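Long-range contacts in variable region-containing chitin-binding protein 3 (Branchiostoma floridae, PDB 2FBO), which is an amphioxus immune-type receptor whose two tandem immunoglobulin V-type domains form this fragment, and probably binds chitin through a separate module: residues G18-P23 with V125-T130; A166-Y171 with C230-G235. All blocks are in the same frame, centred on the assembly; numbering follows the deposited sequence.

Interaction 1: residues G18-P23 with V125-T130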
ATOM      1  N   GLY A  18      -6.325 -22.414 -12.438  1.00 29.30           N
ATOM      2  CA  GLY A  18      -6.714 -22.638 -11.058  1.00 28.10           C
ATOM      3  C   GLY A  18      -7.269 -21.404 -10.367  1.00 28.49           C
ATOM      4  O   GLY A  18      -7.521 -20.388 -11.007  1.00 28.38           O
ATOM      5  N   THR A  19      -7.469 -21.502  -9.056  1.00 28.83           N
ATOM      6  CA  THR A  19      -7.984 -20.394  -8.257  1.00 29.04           C
ATOM      7  C   THR A  19      -6.948 -20.044  -7.193  1.00 29.56           C
ATOM      8  O   THR A  19      -6.281 -20.928  -6.652  1.00 29.78           O
ATOM      9  CB  THR A  19      -9.324 -20.766  -7.584  1.00 29.83           C
ATOM     10  OG1 THR A  19     -10.341 -20.890  -8.587  1.00 30.65           O
ATOM     11  CG2 THR A  19      -9.740 -19.699  -6.582  1.00 31.16           C
ATOM     12  N   VAL A  20      -6.803 -18.756  -6.897  1.00 25.80           N
ATOM     13  CA  VAL A  20      -5.819 -18.322  -5.912  1.00 25.35           C
ATOM     14  C   VAL A  20      -6.400 -17.313  -4.925  1.00 26.28           C
ATOM     15  O   VAL A  20      -7.375 -16.612  -5.224  1.00 25.23           O
ATOM     16  CB  VAL A  20      -4.589 -17.677  -6.615  1.00 26.34           C
ATOM     17  CG1 VAL A  20      -4.985 -16.345  -7.239  1.00 23.76           C
ATOM     18  CG2 VAL A  20      -3.453 -17.466  -5.618  1.00 27.83           C
ATOM     19  N   GLU A  21      -5.801 -17.246  -3.743  1.00 25.11           N
ATOM     20  CA  GLU A  21      -6.240 -16.299  -2.732  1.00 25.19           C
ATOM     21  C   GLU A  21      -5.059 -15.462  -2.252  1.00 26.38           C
ATOM     22  O   GLU A  21      -4.001 -15.994  -1.897  1.00 23.93           O
ATOM     23  CB  GLU A  21      -6.911 -17.034  -1.565  1.00 28.26           C
ATOM     24  CG  GLU A  21      -8.315 -17.538  -1.916  1.00 29.84           C
ATOM     25  CD  GLU A  21      -9.012 -18.252  -0.775  0.66 32.58           C
ATOM     26  OE1 GLU A  21      -9.010 -17.727   0.361  0.66 30.63           O
ATOM     27  OE2 GLU A  21      -9.580 -19.336  -1.024  0.66 35.05           O
ATOM     28  N   LEU A  22      -5.236 -14.144  -2.290  1.00 24.29           N
ATOM     29  CA  LEU A  22      -4.201 -13.208  -1.855  1.00 23.01           C
ATOM     30  C   LEU A  22      -4.673 -12.650  -0.517  1.00 22.08           C
ATOM     31  O   LEU A  22      -5.601 -11.851  -0.461  1.00 21.27           O
ATOM     32  CB  LEU A  22      -4.037 -12.074  -2.877  1.00 23.47           C
ATOM     33  CG  LEU A  22      -3.884 -12.447  -4.361  1.00 24.48           C
ATOM     34  CD1 LEU A  22      -3.502 -11.188  -5.142  1.00 22.34           C
ATOM     35  CD2 LEU A  22      -2.823 -13.524  -4.550  1.00 24.49           C
ATOM     36  N   PRO A  23      -4.033 -13.071   0.585  1.00 23.15           N
ATOM     37  CA  PRO A  23      -4.395 -12.629   1.935  1.00 23.89           C
ATOM     38  C   PRO A  23      -4.253 -11.143   2.203  1.00 23.38           C
ATOM     39  O   PRO A  23      -3.355 -10.487   1.675  1.00 24.20           O
ATOM     40  CB  PRO A  23      -3.465 -13.455   2.834  1.00 25.29           C
ATOM     41  CG  PRO A  23      -3.158 -14.670   2.003  1.00 26.84           C
ATOM     42  CD  PRO A  23      -2.935 -14.049   0.643  1.00 25.18           C
ATOM     43  N   VAL A 125       0.806  -7.793  -2.970  1.00 22.90           N
ATOM     44  CA  VAL A 125       1.046  -9.231  -2.958  1.00 21.87           C
ATOM     45  C   VAL A 125       1.279  -9.616  -4.411  1.00 22.47           C
ATOM     46  O   VAL A 125       0.528  -9.198  -5.295  1.00 21.24           O
ATOM     47  CB  VAL A 125      -0.174 -10.007  -2.412  1.00 22.19           C
ATOM     48  CG1 VAL A 125       0.128 -11.495  -2.386  1.00 22.39           C
ATOM     49  CG2 VAL A 125      -0.521  -9.516  -1.015  1.00 22.21           C
ATOM     50  N   VAL A 126       2.333 -10.382  -4.669  1.00 21.09           N
ATOM     51  CA  VAL A 126       2.617 -10.793  -6.036  1.00 22.06           C
ATOM     52  C   VAL A 126       1.886 -12.086  -6.352  1.00 20.99           C
ATOM     53  O   VAL A 126       1.940 -13.049  -5.575  1.00 22.27           O
ATOM     54  CB  VAL A 126       4.134 -10.994  -6.262  1.00 23.49           C
ATOM     55  CG1 VAL A 126       4.392 -11.607  -7.627  1.00 23.55           C
ATOM     56  CG2 VAL A 126       4.845  -9.649  -6.157  1.00 24.39           C
ATOM     57  N   LEU A 127       1.174 -12.088  -7.476  1.00 21.83           N
ATOM     58  CA  LEU A 127       0.442 -13.261  -7.929  1.00 22.19           C
ATOM     59  C   LEU A 127       1.324 -13.887  -9.000  1.00 22.85           C
ATOM     60  O   LEU A 127       1.535 -13.310 -10.068  1.00 22.12           O
ATOM     61  CB  LEU A 127      -0.921 -12.863  -8.520  1.00 22.18           C
ATOM     62  CG  LEU A 127      -1.938 -13.981  -8.807  1.00 22.98           C
ATOM     63  CD1 LEU A 127      -3.312 -13.364  -9.067  1.00 25.05           C
ATOM     64  CD2 LEU A 127      -1.502 -14.808  -9.999  1.00 23.41           C
ATOM     65  N   LYS A 128       1.851 -15.065  -8.693  1.00 23.66           N
ATOM     66  CA  LYS A 128       2.735 -15.783  -9.603  1.00 26.33           C
ATOM     67  C   LYS A 128       2.001 -16.935 -10.271  1.00 26.16           C
ATOM     68  O   LYS A 128       1.507 -17.835  -9.598  1.00 27.05           O
ATOM     69  CB  LYS A 128       3.930 -16.337  -8.822  1.00 28.66           C
ATOM     70  CG  LYS A 128       5.287 -15.860  -9.309  0.66 32.49           C
ATOM     71  CD  LYS A 128       6.399 -16.360  -8.395  0.66 34.65           C
ATOM     72  CE  LYS A 128       6.418 -17.883  -8.297  0.66 35.29           C
ATOM     73  NZ  LYS A 128       6.851 -18.533  -9.568  0.66 35.58           N
ATOM     74  N   VAL A 129       1.921 -16.894 -11.592  1.00 26.77           N
ATOM     75  CA  VAL A 129       1.261 -17.960 -12.330  1.00 28.91           C
ATOM     76  C   VAL A 129       2.358 -18.927 -12.735  1.00 30.23           C
ATOM     77  O   VAL A 129       3.223 -18.595 -13.543  1.00 30.07           O
ATOM     78  CB  VAL A 129       0.554 -17.434 -13.584  1.00 28.17           C
ATOM     79  CG1 VAL A 129      -0.013 -18.602 -14.387  1.00 29.97           C
ATOM     80  CG2 VAL A 129      -0.577 -16.481 -13.175  1.00 27.28           C
ATOM     81  N   THR A 130       2.318 -20.116 -12.149  1.00 32.96           N
ATOM     82  CA  THR A 130       3.314 -21.150 -12.411  1.00 34.46           C
ATOM     83  C   THR A 130       3.733 -21.212 -13.876  1.00 35.03           C
ATOM     84  O   THR A 130       2.898 -21.365 -14.766  1.00 35.18           O
ATOM     85  CB  THR A 130       2.789 -22.535 -11.985  1.00 34.45           C
ATOM     86  OG1 THR A 130       2.412 -22.498 -10.603  1.00 35.87           O
ATOM     87  CG2 THR A 130       3.868 -23.601 -12.172  1.00 36.55           C
TER

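Interaction 2: residues A166-Y171 with C230-G235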
ATOM      1  N   ALA A 166      18.281  -0.830  -6.092  1.00 35.32           N
ATOM      2  CA  ALA A 166      16.973  -0.268  -6.412  1.00 33.41           C
ATOM      3  C   ALA A 166      16.948   1.246  -6.237  1.00 31.99           C
ATOM      4  O   ALA A 166      17.630   1.792  -5.370  1.00 30.90           O
ATOM      5  CB  ALA A 166      15.908  -0.896  -5.526  1.00 34.45           C
ATOM      6  N   ASN A 167      16.171   1.921  -7.078  1.00 30.93           N
ATOM      7  CA  ASN A 167      16.014   3.361  -6.963  1.00 31.18           C
ATOM      8  C   ASN A 167      15.149   3.477  -5.711  1.00 31.53           C
ATOM      9  O   ASN A 167      14.286   2.623  -5.476  1.00 31.57           O
ATOM     10  CB  ASN A 167      15.255   3.919  -8.168  1.00 32.72           C
ATOM     11  CG  ASN A 167      15.268   5.434  -8.217  0.66 33.56           C
ATOM     12  OD1 ASN A 167      16.206   6.039  -8.736  0.66 34.98           O
ATOM     13  ND2 ASN A 167      14.231   6.056  -7.663  1.00 34.74           N
ATOM     14  N   VAL A 168      15.379   4.510  -4.904  1.00 30.01           N
ATOM     15  CA  VAL A 168      14.609   4.696  -3.676  1.00 28.37           C
ATOM     16  C   VAL A 168      13.863   6.021  -3.675  1.00 27.81           C
ATOM     17  O   VAL A 168      14.456   7.075  -3.920  1.00 26.81           O
ATOM     18  CB  VAL A 168      15.521   4.671  -2.427  1.00 29.40           C
ATOM     19  CG1 VAL A 168      14.675   4.741  -1.163  1.00 27.37           C
ATOM     20  CG2 VAL A 168      16.379   3.418  -2.433  1.00 32.47           C
ATOM     21  N   THR A 169      12.561   5.966  -3.407  1.00 24.94           N
ATOM     22  CA  THR A 169      11.752   7.175  -3.357  1.00 24.75           C
ATOM     23  C   THR A 169      10.822   7.132  -2.157  1.00 24.69           C
ATOM     24  O   THR A 169      10.083   6.163  -1.974  1.00 24.38           O
ATOM     25  CB  THR A 169      10.876   7.339  -4.608  1.00 24.81           C
ATOM     26  OG1 THR A 169      11.687   7.269  -5.784  1.00 25.70           O
ATOM     27  CG2 THR A 169      10.157   8.687  -4.574  1.00 24.91           C
ATOM     28  N   TRP A 170      10.872   8.172  -1.333  1.00 24.29           N
ATOM     29  CA  TRP A 170       9.996   8.255  -0.169  1.00 25.26           C
ATOM     30  C   TRP A 170       8.895   9.246  -0.512  1.00 26.73           C
ATOM     31  O   TRP A 170       9.140  10.240  -1.212  1.00 25.73           O
ATOM     32  CB  TRP A 170      10.746   8.739   1.076  1.00 25.76           C
ATOM     33  CG  TRP A 170      11.712   7.741   1.645  1.00 26.64           C
ATOM     34  CD1 TRP A 170      12.961   7.445   1.175  1.00 27.50           C
ATOM     35  CD2 TRP A 170      11.510   6.917   2.799  1.00 26.72           C
ATOM     36  NE1 TRP A 170      13.553   6.488   1.972  1.00 25.51           N
ATOM     37  CE2 TRP A 170      12.682   6.147   2.975  1.00 26.42           C
ATOM     38  CE3 TRP A 170      10.452   6.753   3.702  1.00 27.36           C
ATOM     39  CZ2 TRP A 170      12.827   5.228   4.018  1.00 27.24           C
ATOM     40  CZ3 TRP A 170      10.597   5.837   4.742  1.00 28.28           C
ATOM     41  CH2 TRP A 170      11.777   5.088   4.888  1.00 28.08           C
ATOM     42  N   TYR A 171       7.682   8.963  -0.037  1.00 26.23           N
ATOM     43  CA  TYR A 171       6.537   9.833  -0.286  1.00 25.54           C
ATOM     44  C   TYR A 171       5.825  10.118   1.027  1.00 26.08           C
ATOM     45  O   TYR A 171       6.094   9.485   2.047  1.00 26.78           O
ATOM     46  CB  TYR A 171       5.503   9.164  -1.211  1.00 25.58           C
ATOM     47  CG  TYR A 171       5.986   8.701  -2.564  1.00 23.56           C
ATOM     48  CD1 TYR A 171       6.662   7.488  -2.713  1.00 24.92           C
ATOM     49  CD2 TYR A 171       5.732   9.456  -3.705  1.00 25.44           C
ATOM     50  CE1 TYR A 171       7.068   7.045  -3.967  1.00 25.85           C
ATOM     51  CE2 TYR A 171       6.133   9.022  -4.962  1.00 26.07           C
ATOM     52  CZ  TYR A 171       6.798   7.816  -5.086  1.00 25.71           C
ATOM     53  OH  TYR A 171       7.175   7.380  -6.332  1.00 28.40           O
ATOM     54  N   CYS A 230       7.958   4.241   1.724  1.00 26.23           N
ATOM     55  CA  CYS A 230       9.252   3.952   1.128  1.00 27.83           C
ATOM     56  C   CYS A 230       8.979   3.068  -0.068  1.00 26.00           C
ATOM     57  O   CYS A 230       8.408   1.983   0.074  1.00 25.59           O
ATOM     58  CB  CYS A 230      10.194   3.196   2.065  1.00 27.19           C
ATOM     59  SG  CYS A 230      11.750   2.790   1.192  1.00 29.76           S
ATOM     60  N   GLU A 231       9.366   3.542  -1.245  1.00 25.99           N
ATOM     61  CA  GLU A 231       9.188   2.779  -2.468  1.00 25.47           C
ATOM     62  C   GLU A 231      10.541   2.449  -3.072  1.00 25.94           C
ATOM     63  O   GLU A 231      11.413   3.317  -3.172  1.00 24.48           O
ATOM     64  CB  GLU A 231       8.387   3.565  -3.505  1.00 26.37           C
ATOM     65  CG  GLU A 231       8.415   2.901  -4.880  1.00 26.70           C
ATOM     66  CD  GLU A 231       7.809   3.752  -5.969  1.00 29.23           C
ATOM     67  OE1 GLU A 231       8.315   4.873  -6.203  1.00 30.86           O
ATOM     68  OE2 GLU A 231       6.829   3.298  -6.598  1.00 28.04           O
ATOM     69  N   LEU A 232      10.707   1.191  -3.463  1.00 23.77           N
ATOM     70  CA  LEU A 232      11.929   0.732  -4.102  1.00 24.61           C
ATOM     71  C   LEU A 232      11.528   0.260  -5.493  1.00 25.96           C
ATOM     72  O   LEU A 232      10.562  -0.492  -5.638  1.00 27.42           O
ATOM     73  CB  LEU A 232      12.550  -0.423  -3.318  1.00 24.53           C
ATOM     74  CG  LEU A 232      12.916  -0.144  -1.859  1.00 26.05           C
ATOM     75  CD1 LEU A 232      13.556  -1.382  -1.252  1.00 26.93           C
ATOM     76  CD2 LEU A 232      13.875   1.040  -1.787  1.00 26.32           C
ATOM     77  N   ALA A 233      12.248   0.713  -6.513  1.00 25.67           N
ATOM     78  CA  ALA A 233      11.947   0.321  -7.885  1.00 29.22           C
ATOM     79  C   ALA A 233      13.202  -0.091  -8.648  1.00 31.18           C
ATOM     80  O   ALA A 233      14.199   0.636  -8.667  1.00 31.93           O
ATOM     81  CB  ALA A 233      11.245   1.458  -8.612  1.00 29.72           C
ATOM     82  N   THR A 234      13.140  -1.261  -9.278  1.00 33.73           N
ATOM     83  CA  THR A 234      14.260  -1.794 -10.045  1.00 37.36           C
ATOM     84  C   THR A 234      13.970  -1.763 -11.541  1.00 38.23           C
ATOM     85  O   THR A 234      14.772  -2.242 -12.342  1.00 40.37           O
ATOM     86  CB  THR A 234      14.577  -3.255  -9.638  1.00 37.77           C
ATOM     87  OG1 THR A 234      13.412  -4.072  -9.815  1.00 39.24           O
ATOM     88  CG2 THR A 234      15.010  -3.325  -8.185  1.00 37.63           C
ATOM     89  N   GLY A 235      12.821  -1.201 -11.908  1.00 38.46           N
ATOM     90  CA  GLY A 235      12.441  -1.120 -13.307  1.00 37.41           C
ATOM     91  C   GLY A 235      11.080  -0.477 -13.504  1.00 37.37           C
ATOM     92  O   GLY A 235      10.455  -0.020 -12.544  1.00 37.85           O
TER
HETATM   93  O   HOH W   1      11.658   4.373  -6.538  1.00 33.36           O

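Interaction 1: residues G18-P23 with V125-T130
Leu-127 and Val-20 meet across the interior of the first V-type domain, where strand 20-22 and strand 125-129 face each other from different sheets. Their short axes come no closer than 8.6 Å and run nearly antiparallel, at 166°. That spacing is too wide for backbone pairing, so the contact is carried mainly by side chains.

Leu-127 can be followed atom by atom. Its CB passes 4.5 Å from CD2 of Leu-22. The first torsion (chi1 -169°) sets CG opposite the backbone N and beside the residue's own carbonyl carbon, where CD1 can meet Val-20. CG then sits between two neighbours, 4.2 Å from CG1 of Val-20 and 4.4 Å from CD2 of Leu-22. Beyond the fork, CD1 makes the nearest touch of the pair, 3.9 Å from CG1 of Val-20, while CD2 of Leu-127 stays further from that methyl. The two side chains meet at a slant.

One step along, Leu-22 and Val-125 pass in opposite directions, with CD2 of Leu-22 lying 4.2 Å from CG1 of Val-125. The other methyl of Val-125, CG2, rests 4.0 Å from the carbonyl O of Pro-23, so its two branches serve two successive residues. In each pair a short, branched valine meets a longer leucine, and together they fill the space between the sheets.

Val-14 and Leu-94 touch both Val-20 and Leu-127, and Tyr-105 packs on Leu-22 and Leu-127, extending the apolar layer. Two facing sheets packed through aliphatic side chains are the mark of an immunoglobulin beta-sandwich, here with strands B and G of a V-set domain.

Interaction 2: residues A166-Y171 with C230-G235
Strands 167-171 and 230-233 are antiparallel neighbours in one sheet, their axes 4.7 Å apart at 156°. Asn-167 with Ala-233 and Thr-169 with Glu-231 form hydrogen-bonded pairs, each joined by two N-H...O bonds; the straightest runs from Thr-169 N to Glu-231 O (2.9 Å, 171°). Val-168 with Leu-232 and Trp-170 with Cys-230 are the alternating non-hydrogen-bonded pairs.

These latter residues point into the domain. Cys-230 lies over the Trp-170 ring: CB is 3.6 Å from the six-membered-ring centroid, a CH-pi contact almost on the normal, and SG makes a sulfur-aromatic contact at 4.2 Å from the same centroid. A flat indole gives the small cysteine a broad floor, while its NE1 bonds to Arg-213 O. Alongside, CG2 of Val-168 presses on CD2 of Leu-232 at 3.5 Å.

The face with Asn-167, Thr-169 and Glu-231 carries polar groups. With CG of Glu-231 anti to the backbone N (chi1 169°) and the chain extended beyond, OE1 accepts from Tyr-171 OH (2.8 Å), which arrives from above the carboxylate plane. A carboxylate suits this place because OE2 can also bridge to Arg-243, and tyrosine because its ring offers Arg-243 a cation-pi face. A water joins Asn-167 ND2 to Thr-169 OG1; Asn-190 OD1 also bonds both.

Cys-230, disulfide-bonded to Cys-158 and packed over the tryptophan face, forms the disulfide-and-tryptophan pin familiar from immunoglobulin domains, where strands C and F pair.

Overall arrangement
Each contact belongs to its own V-type domain, and one closes along the chain before the other opens. Their centres are 24 Å apart and their nearest atoms about 11 Å, so they do not touch. They illustrate complementary levels of the same fold: interaction 1 brings facing sheets together through aliphatic side chains, whereas interaction 2 pairs neighbouring strands within one sheet through backbone bonds. In the first domain Cys-24, directly after segment 18-23 on strand 20-28, is bonded to Cys-107 on strand 103-110 of the other sheet, tying the two sheets together; Cys-158 and Cys-230 form the corresponding bond in the second. Neither contact holds a ligand; chitin binding is expected of a different module.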